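Local coordinates for protein KLLA0C04147p (Kluyveromyces lactis, PDB 5H2D) that binds ergosterol in the pocket of its oxysterol-binding-protein-related domain, the part crystallised here, and probably transfers sterols between membranes, at residues 225-230 with 236-241; 72-77 with 357-362. One frame throughout, in Å; residues are numbered along the deposited sequence.

Interaction 1: residues 225-230 with 236-241; sequences DVKIVN and YCMIHF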
loop_
_atom_site.group_PDB
_atom_site.type_symbol
_atom_site.label_atom_id
_atom_site.label_comp_id
_atom_site.label_asym_id
_atom_site.label_seq_id
_atom_site.Cartn_x
_atom_site.Cartn_y
_atom_site.Cartn_z
ATOM N N ASP A 225 9.221 4.321 -14.426
ATOM C CA ASP A 225 8.359 3.559 -15.309
ATOM C C ASP A 225 7.842 2.312 -14.605
ATOM O O ASP A 225 8.557 1.684 -13.819
ATOM C CB ASP A 225 9.096 3.168 -16.591
ATOM C CG ASP A 225 9.491 4.374 -17.422
ATOM O OD1 ASP A 225 8.625 5.238 -17.673
ATOM O OD2 ASP A 225 10.670 4.462 -17.821
ATOM N N VAL A 226 6.594 1.964 -14.900
ATOM C CA VAL A 226 5.937 0.783 -14.364
ATOM C C VAL A 226 5.390 -0.017 -15.536
ATOM O O VAL A 226 4.829 0.558 -16.473
ATOM C CB VAL A 226 4.796 1.163 -13.397
ATOM C CG1 VAL A 226 3.988 -0.078 -13.016
ATOM C CG2 VAL A 226 5.361 1.870 -12.169
ATOM N N LYS A 227 5.551 -1.337 -15.490
ATOM C CA LYS A 227 4.984 -2.213 -16.504
ATOM C C LYS A 227 4.092 -3.245 -15.832
ATOM O O LYS A 227 4.528 -3.941 -14.911
ATOM C CB LYS A 227 6.076 -2.908 -17.326
ATOM C CG LYS A 227 5.526 -3.855 -18.375
ATOM C CD LYS A 227 6.610 -4.359 -19.317
ATOM C CE LYS A 227 6.035 -5.369 -20.303
ATOM N NZ LYS A 227 7.059 -5.808 -21.309
ATOM N N ILE A 228 2.843 -3.323 -16.281
ATOM C CA ILE A 228 1.885 -4.302 -15.787
ATOM C C ILE A 228 1.636 -5.305 -16.900
ATOM O O ILE A 228 1.359 -4.916 -18.043
ATOM C CB ILE A 228 0.569 -3.633 -15.358
ATOM C CG1 ILE A 228 0.845 -2.496 -14.373
ATOM C CG2 ILE A 228 -0.393 -4.666 -14.799
ATOM C CD1 ILE A 228 -0.384 -1.689 -14.103
ATOM N N VAL A 229 1.718 -6.589 -16.571
ATOM C CA VAL A 229 1.478 -7.637 -17.557
ATOM C C VAL A 229 0.342 -8.527 -17.077
ATOM O O VAL A 229 0.272 -8.895 -15.898
ATOM C CB VAL A 229 2.755 -8.455 -17.841
ATOM C CG1 VAL A 229 3.816 -7.555 -18.449
ATOM C CG2 VAL A 229 3.291 -9.093 -16.589
ATOM N N ASN A 230 -0.566 -8.854 -17.996
ATOM C CA ASN A 230 -1.601 -9.845 -17.739
ATOM C C ASN A 230 -1.056 -11.187 -18.200
ATOM O O ASN A 230 -0.898 -11.414 -19.404
ATOM C CB ASN A 230 -2.894 -9.492 -18.465
ATOM C CG ASN A 230 -3.999 -10.500 -18.208
ATOM O OD1 ASN A 230 -3.747 -11.701 -18.078
ATOM N ND2 ASN A 230 -5.228 -10.017 -18.120
ATOM N N TYR A 236 -0.614 -5.806 -21.879
ATOM C CA TYR A 236 0.378 -5.163 -21.025
ATOM C C TYR A 236 0.195 -3.653 -21.076
ATOM O O TYR A 236 -0.393 -3.106 -22.010
ATOM C CB TYR A 236 1.815 -5.544 -21.413
ATOM C CG TYR A 236 2.197 -5.188 -22.841
ATOM C CD1 TYR A 236 1.832 -6.012 -23.900
ATOM C CD2 TYR A 236 2.920 -4.038 -23.124
ATOM C CE1 TYR A 236 2.173 -5.696 -25.209
ATOM C CE2 TYR A 236 3.269 -3.717 -24.430
ATOM C CZ TYR A 236 2.888 -4.548 -25.464
ATOM O OH TYR A 236 3.229 -4.229 -26.763
ATOM N N CYS A 237 0.708 -2.983 -20.047
ATOM C CA CYS A 237 0.526 -1.545 -19.908
ATOM C C CYS A 237 1.832 -0.921 -19.449
ATOM O O CYS A 237 2.482 -1.442 -18.541
ATOM C CB CYS A 237 -0.607 -1.233 -18.910
ATOM S SG CYS A 237 -0.752 0.511 -18.456
ATOM N N MET A 238 2.214 0.183 -20.087
ATOM C CA MET A 238 3.371 0.978 -19.701
ATOM C C MET A 238 2.886 2.252 -19.024
ATOM O O MET A 238 2.036 2.960 -19.578
ATOM C CB MET A 238 4.233 1.334 -20.917
ATOM C CG MET A 238 4.612 0.162 -21.803
ATOM S SD MET A 238 5.614 -1.067 -20.958
ATOM C CE MET A 238 6.870 -0.054 -20.189
ATOM N N ILE A 239 3.408 2.530 -17.823
ATOM C CA ILE A 239 3.070 3.726 -17.060
ATOM C C ILE A 239 4.324 4.549 -16.824
ATOM O O ILE A 239 5.375 4.010 -16.463
ATOM C CB ILE A 239 2.420 3.378 -15.709
ATOM C CG1 ILE A 239 1.301 2.354 -15.921
ATOM C CG2 ILE A 239 1.954 4.668 -15.005
ATOM C CD1 ILE A 239 0.565 1.986 -14.637
ATOM N N HIS A 240 4.203 5.863 -16.975
ATOM C CA HIS A 240 5.352 6.752 -16.832
ATOM C C HIS A 240 5.022 7.824 -15.803
ATOM O O HIS A 240 4.209 8.712 -16.074
ATOM C CB HIS A 240 5.726 7.365 -18.184
ATOM C CG HIS A 240 5.568 6.409 -19.326
ATOM N ND1 HIS A 240 6.558 5.524 -19.699
ATOM C CD2 HIS A 240 4.519 6.166 -20.148
ATOM C CE1 HIS A 240 6.134 4.794 -20.715
ATOM N NE2 HIS A 240 4.899 5.159 -21.004
ATOM N N PHE A 241 5.626 7.712 -14.613
ATOM C CA PHE A 241 5.604 8.771 -13.606
ATOM C C PHE A 241 6.764 9.710 -13.895
ATOM O O PHE A 241 7.932 9.319 -13.774
ATOM C CB PHE A 241 5.742 8.209 -12.192
ATOM C CG PHE A 241 4.544 7.440 -11.703
ATOM C CD1 PHE A 241 4.373 6.106 -12.037
ATOM C CD2 PHE A 241 3.633 8.037 -10.846
ATOM C CE1 PHE A 241 3.281 5.384 -11.574
ATOM C CE2 PHE A 241 2.539 7.326 -10.363
ATOM C CZ PHE A 241 2.365 5.993 -10.726
HETATM O O HOH W 1 8.898 8.075 -16.604
#

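Interaction 2: residues 72-77 with 357-362; sequences LLQRVA and PDQRAM. With ERG (ergosterol), chain B.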
loop_
_atom_site.group_PDB
_atom_site.type_symbol
_atom_site.label_atom_id
_atom_site.label_comp_id
_atom_site.label_asym_id
_atom_site.label_seq_id
_atom_site.Cartn_x
_atom_site.Cartn_y
_atom_site.Cartn_z
ATOM N N LEU A 72 4.752 1.373 8.512
ATOM C CA LEU A 72 4.931 0.934 7.129
ATOM C C LEU A 72 3.840 -0.066 6.728
ATOM O O LEU A 72 3.361 -0.053 5.584
ATOM C CB LEU A 72 6.330 0.334 6.936
ATOM C CG LEU A 72 7.184 0.898 5.792
ATOM C CD1 LEU A 72 6.548 0.622 4.451
ATOM C CD2 LEU A 72 7.417 2.390 5.989
ATOM N N LEU A 73 3.407 -0.923 7.667
ATOM C CA LEU A 73 2.345 -1.887 7.366
ATOM C C LEU A 73 1.055 -1.194 6.956
ATOM O O LEU A 73 0.302 -1.717 6.128
ATOM C CB LEU A 73 2.072 -2.773 8.589
ATOM C CG LEU A 73 3.233 -3.588 9.142
ATOM C CD1 LEU A 73 2.771 -4.506 10.288
ATOM C CD2 LEU A 73 3.855 -4.398 8.022
ATOM N N GLN A 74 0.777 -0.033 7.544
ATOM C CA GLN A 74 -0.433 0.708 7.231
ATOM C C GLN A 74 -0.264 1.577 5.992
ATOM O O GLN A 74 -1.217 1.730 5.224
ATOM C CB GLN A 74 -0.833 1.532 8.458
ATOM C CG GLN A 74 -1.257 0.617 9.623
ATOM C CD GLN A 74 -1.300 1.321 10.952
ATOM O OE1 GLN A 74 -0.508 2.220 11.217
ATOM N NE2 GLN A 74 -2.224 0.896 11.822
ATOM N N ARG A 75 0.940 2.117 5.745
ATOM C CA ARG A 75 1.153 2.825 4.485
ATOM C C ARG A 75 0.918 1.908 3.298
ATOM O O ARG A 75 0.394 2.345 2.265
ATOM C CB ARG A 75 2.569 3.401 4.418
ATOM C CG ARG A 75 2.845 4.485 5.439
ATOM C CD ARG A 75 1.822 5.621 5.398
ATOM N NE ARG A 75 1.896 6.394 4.157
ATOM C CZ ARG A 75 2.660 7.474 3.986
ATOM N NH1 ARG A 75 3.400 7.940 4.991
ATOM N NH2 ARG A 75 2.657 8.089 2.813
ATOM N N VAL A 76 1.316 0.639 3.411
ATOM C CA VAL A 76 1.069 -0.304 2.322
ATOM C C VAL A 76 -0.424 -0.568 2.154
ATOM O O VAL A 76 -0.904 -0.749 1.028
ATOM C CB VAL A 76 1.863 -1.598 2.561
ATOM C CG1 VAL A 76 1.463 -2.655 1.556
ATOM C CG2 VAL A 76 3.374 -1.308 2.469
ATOM N N ALA A 77 -1.192 -0.559 3.251
ATOM C CA ALA A 77 -2.641 -0.696 3.129
ATOM C C ALA A 77 -3.282 0.473 2.392
ATOM O O ALA A 77 -4.395 0.327 1.871
ATOM C CB ALA A 77 -3.274 -0.844 4.517
ATOM N N PRO A 357 2.510 0.428 21.320
ATOM C CA PRO A 357 2.336 1.510 22.301
ATOM C C PRO A 357 3.108 2.782 22.004
ATOM O O PRO A 357 2.644 3.868 22.382
ATOM C CB PRO A 357 2.818 0.866 23.613
ATOM C CG PRO A 357 3.761 -0.202 23.203
ATOM C CD PRO A 357 3.184 -0.744 21.900
ATOM N N ASP A 358 4.295 2.687 21.389
ATOM C CA ASP A 358 4.992 3.919 21.024
ATOM C C ASP A 358 4.252 4.647 19.911
ATOM O O ASP A 358 4.081 5.874 19.955
ATOM C CB ASP A 358 6.459 3.653 20.636
ATOM C CG ASP A 358 6.643 2.512 19.647
ATOM O OD1 ASP A 358 5.721 1.696 19.424
ATOM O OD2 ASP A 358 7.772 2.418 19.113
ATOM N N GLN A 359 3.786 3.901 18.915
ATOM C CA GLN A 359 3.015 4.511 17.843
ATOM C C GLN A 359 1.707 5.104 18.365
ATOM O O GLN A 359 1.282 6.169 17.907
ATOM C CB GLN A 359 2.756 3.475 16.749
ATOM C CG GLN A 359 2.069 4.054 15.539
ATOM C CD GLN A 359 1.907 3.035 14.445
ATOM O OE1 GLN A 359 2.766 2.177 14.241
ATOM N NE2 GLN A 359 0.794 3.121 13.731
ATOM N N ARG A 360 1.049 4.428 19.313
ATOM C CA ARG A 360 -0.180 4.971 19.891
ATOM C C ARG A 360 0.090 6.278 20.625
ATOM O O ARG A 360 -0.664 7.250 20.483
ATOM C CB ARG A 360 -0.815 3.956 20.841
ATOM C CG ARG A 360 -2.033 4.488 21.617
ATOM C CD ARG A 360 -3.229 4.770 20.704
ATOM N NE ARG A 360 -3.514 3.599 19.884
ATOM C CZ ARG A 360 -4.008 3.653 18.652
ATOM N NH1 ARG A 360 -4.305 4.820 18.101
ATOM N NH2 ARG A 360 -4.186 2.532 17.968
ATOM N N ALA A 361 1.149 6.309 21.437
ATOM C CA ALA A 361 1.503 7.539 22.137
ATOM C C ALA A 361 1.743 8.672 21.155
ATOM O O ALA A 361 1.266 9.796 21.359
ATOM C CB ALA A 361 2.738 7.320 23.008
ATOM N N MET A 362 2.474 8.397 20.072
ATOM C CA MET A 362 2.770 9.463 19.124
ATOM C C MET A 362 1.492 9.978 18.482
ATOM O O MET A 362 1.317 11.192 18.314
ATOM C CB MET A 362 3.741 8.987 18.049
ATOM C CG MET A 362 4.130 10.124 17.123
ATOM S SD MET A 362 5.175 9.586 15.759
ATOM C CE MET A 362 6.705 9.247 16.622
HETATM C C1 ERG B . 4.692 4.685 -1.330
HETATM C C2 ERG B . 3.511 3.777 -1.666
HETATM C C3 ERG B . 3.932 2.362 -1.369
HETATM C C4 ERG B . 4.306 2.218 0.107
HETATM C C5 ERG B . 5.269 3.197 0.528
HETATM C C6 ERG B . 6.181 2.857 1.518
HETATM C C7 ERG B . 7.113 3.769 2.039
HETATM C C8 ERG B . 7.153 5.090 1.581
HETATM C C9 ERG B . 6.391 5.418 0.421
HETATM C C10 ERG B . 5.135 4.553 0.133
HETATM C C11 ERG B . 6.096 6.969 0.255
HETATM C C12 ERG B . 7.274 7.855 0.673
HETATM C C13 ERG B . 7.684 7.463 2.108
HETATM C C14 ERG B . 8.193 6.007 1.998
HETATM C C15 ERG B . 8.818 5.793 3.362
HETATM C C16 ERG B . 9.480 7.160 3.695
HETATM C C17 ERG B . 8.982 8.124 2.584
HETATM C C18 ERG B . 6.544 7.653 3.133
HETATM C C19 ERG B . 4.005 5.074 1.065
HETATM C C20 ERG B . 8.910 9.560 3.153
HETATM C C21 ERG B . 8.354 10.593 2.181
HETATM C C22 ERG B . 10.341 9.937 3.512
HETATM C C23 ERG B . 10.735 10.144 4.941
HETATM C C24 ERG B . 12.185 10.489 5.279
HETATM C C25 ERG B . 12.185 11.571 6.368
HETATM C C26 ERG B . 11.489 12.818 5.810
HETATM C C27 ERG B . 13.606 11.981 6.788
HETATM C C28 ERG B . 12.835 9.209 5.767
HETATM O O1 ERG B . 2.854 1.422 -1.716
#

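Interaction 1: residues 225-230 with 236-241
D225 OD1 takes two donors at the open end of this hairpin, away from its turn: H240 ND1, 2.9 Å from it, and a water, which also donates to F241 O. The histidine N-H arrives from above the carboxylate, 45° out of its plane, while the oxygen lies near the plane of the ring at its edge; the carboxylate and imidazole planes are almost perpendicular. H240 NE2 is bonded to E257 OE1. Held at both nitrogens by acids, the ring has its rotation fixed, and the two carboxylates would probably favour a positive charge on it.

Between the strands the ladder is regular and antiparallel. V226 pairs with I239 and I228 with C237, each pair joined by two backbone bonds; V226 N reaches I239 O at 2.8 Å. D225, K227 and V229 face H240, M238 and Y236 as non-hydrogen-bonded pairs. On their side of the sheet K227 runs out fully extended, and M238, bent at both chi2 (-62°) and chi3 (-49°), lays its SD against K227 CG at 3.8 Å. Nearby, V229 CG1 rests on Y236 CB.

The other face is apolar. The CD1 methyls of I228 and I239 touch at 3.8 Å where the two side chains cross at a slant, and V226 CG2 reaches F241 CE1 at 4.1 Å.

This beta hairpin belongs to the long run of antiparallel strands in the sterol-binding domain. Strand 199-203 flanks it beside V229, strand 253-259 pairs with 236-241, and helix 95-108 packs over the apolar face, where L99 and T106 touch I228, and A103 touches C237.

Interaction 2: residues 72-77 with 357-362
Q74 and Q359 meet through their side-chain amides, the one direct link between these two helical segments. In hydrogen bonding, Q359 NE2 donates to Q74 OE1 over 3.0 Å, with a bent N-H...O angle of 142°. The acceptor lies close to the amide plane of Q359, whereas the donor is tilted 23° from the carbonyl plane of Q74, and the two amides are turned steeply against each other. Both chains are extended beyond CG and approach from opposite directions; Q359 starts with CG anti to its backbone nitrogen (chi1 -175°), which sends its amide out from the helix. Q74 OE1 also accepts from S71 N, and Q74 NE2 donates to N338 OD1, so both ends of this buried amide are engaged. Q359 NE2 makes a further, weak bond to P69 O. A leucine in place of Q74 would probably leave Q359 NE2 with only that weak bond among those described, and N338 OD1 and S71 N without their mate.

In the OSBP-related domain, an incomplete beta barrel around a sterol tunnel, helix 72-77 lines the pocket through L72 and R75; the Q74-Q359 bond thus ties a pocket-lining helix to one late in the chain.

Van der Waals contact is made with the ergosterol: L72 CD1 lies 3.7 Å from its C6. The R75 guanidinium lies against its methyls, with R75 NH1 3.7 Å from ergosterol C18.

Of the charged contacts, R75 pairs with E68 through NH1 and with E78 through NE, which hold its guanidinium beside the sterol.

In the fold
From the N terminus, past helices 7-18 and 45-49, the chain reaches helix 72-77, which waits some 280 residues for its partner. The helices and strands that follow include helix 95-108 and the long antiparallel run of strands, in which interaction 1 closes a hairpin with a five-residue connection, 231-235, between strands 219-230 and 236-241. The chain later reaches helix 357-363, where interaction 2 shuts the large loop; interaction 1 is therefore nested inside it, and the two do not cross. Their centres lie 30 Å apart on opposite sides of the chain's centre. One is local pairing of neighbouring antiparallel strands; the other joins early and late helical parts across the oxysterol-binding domain.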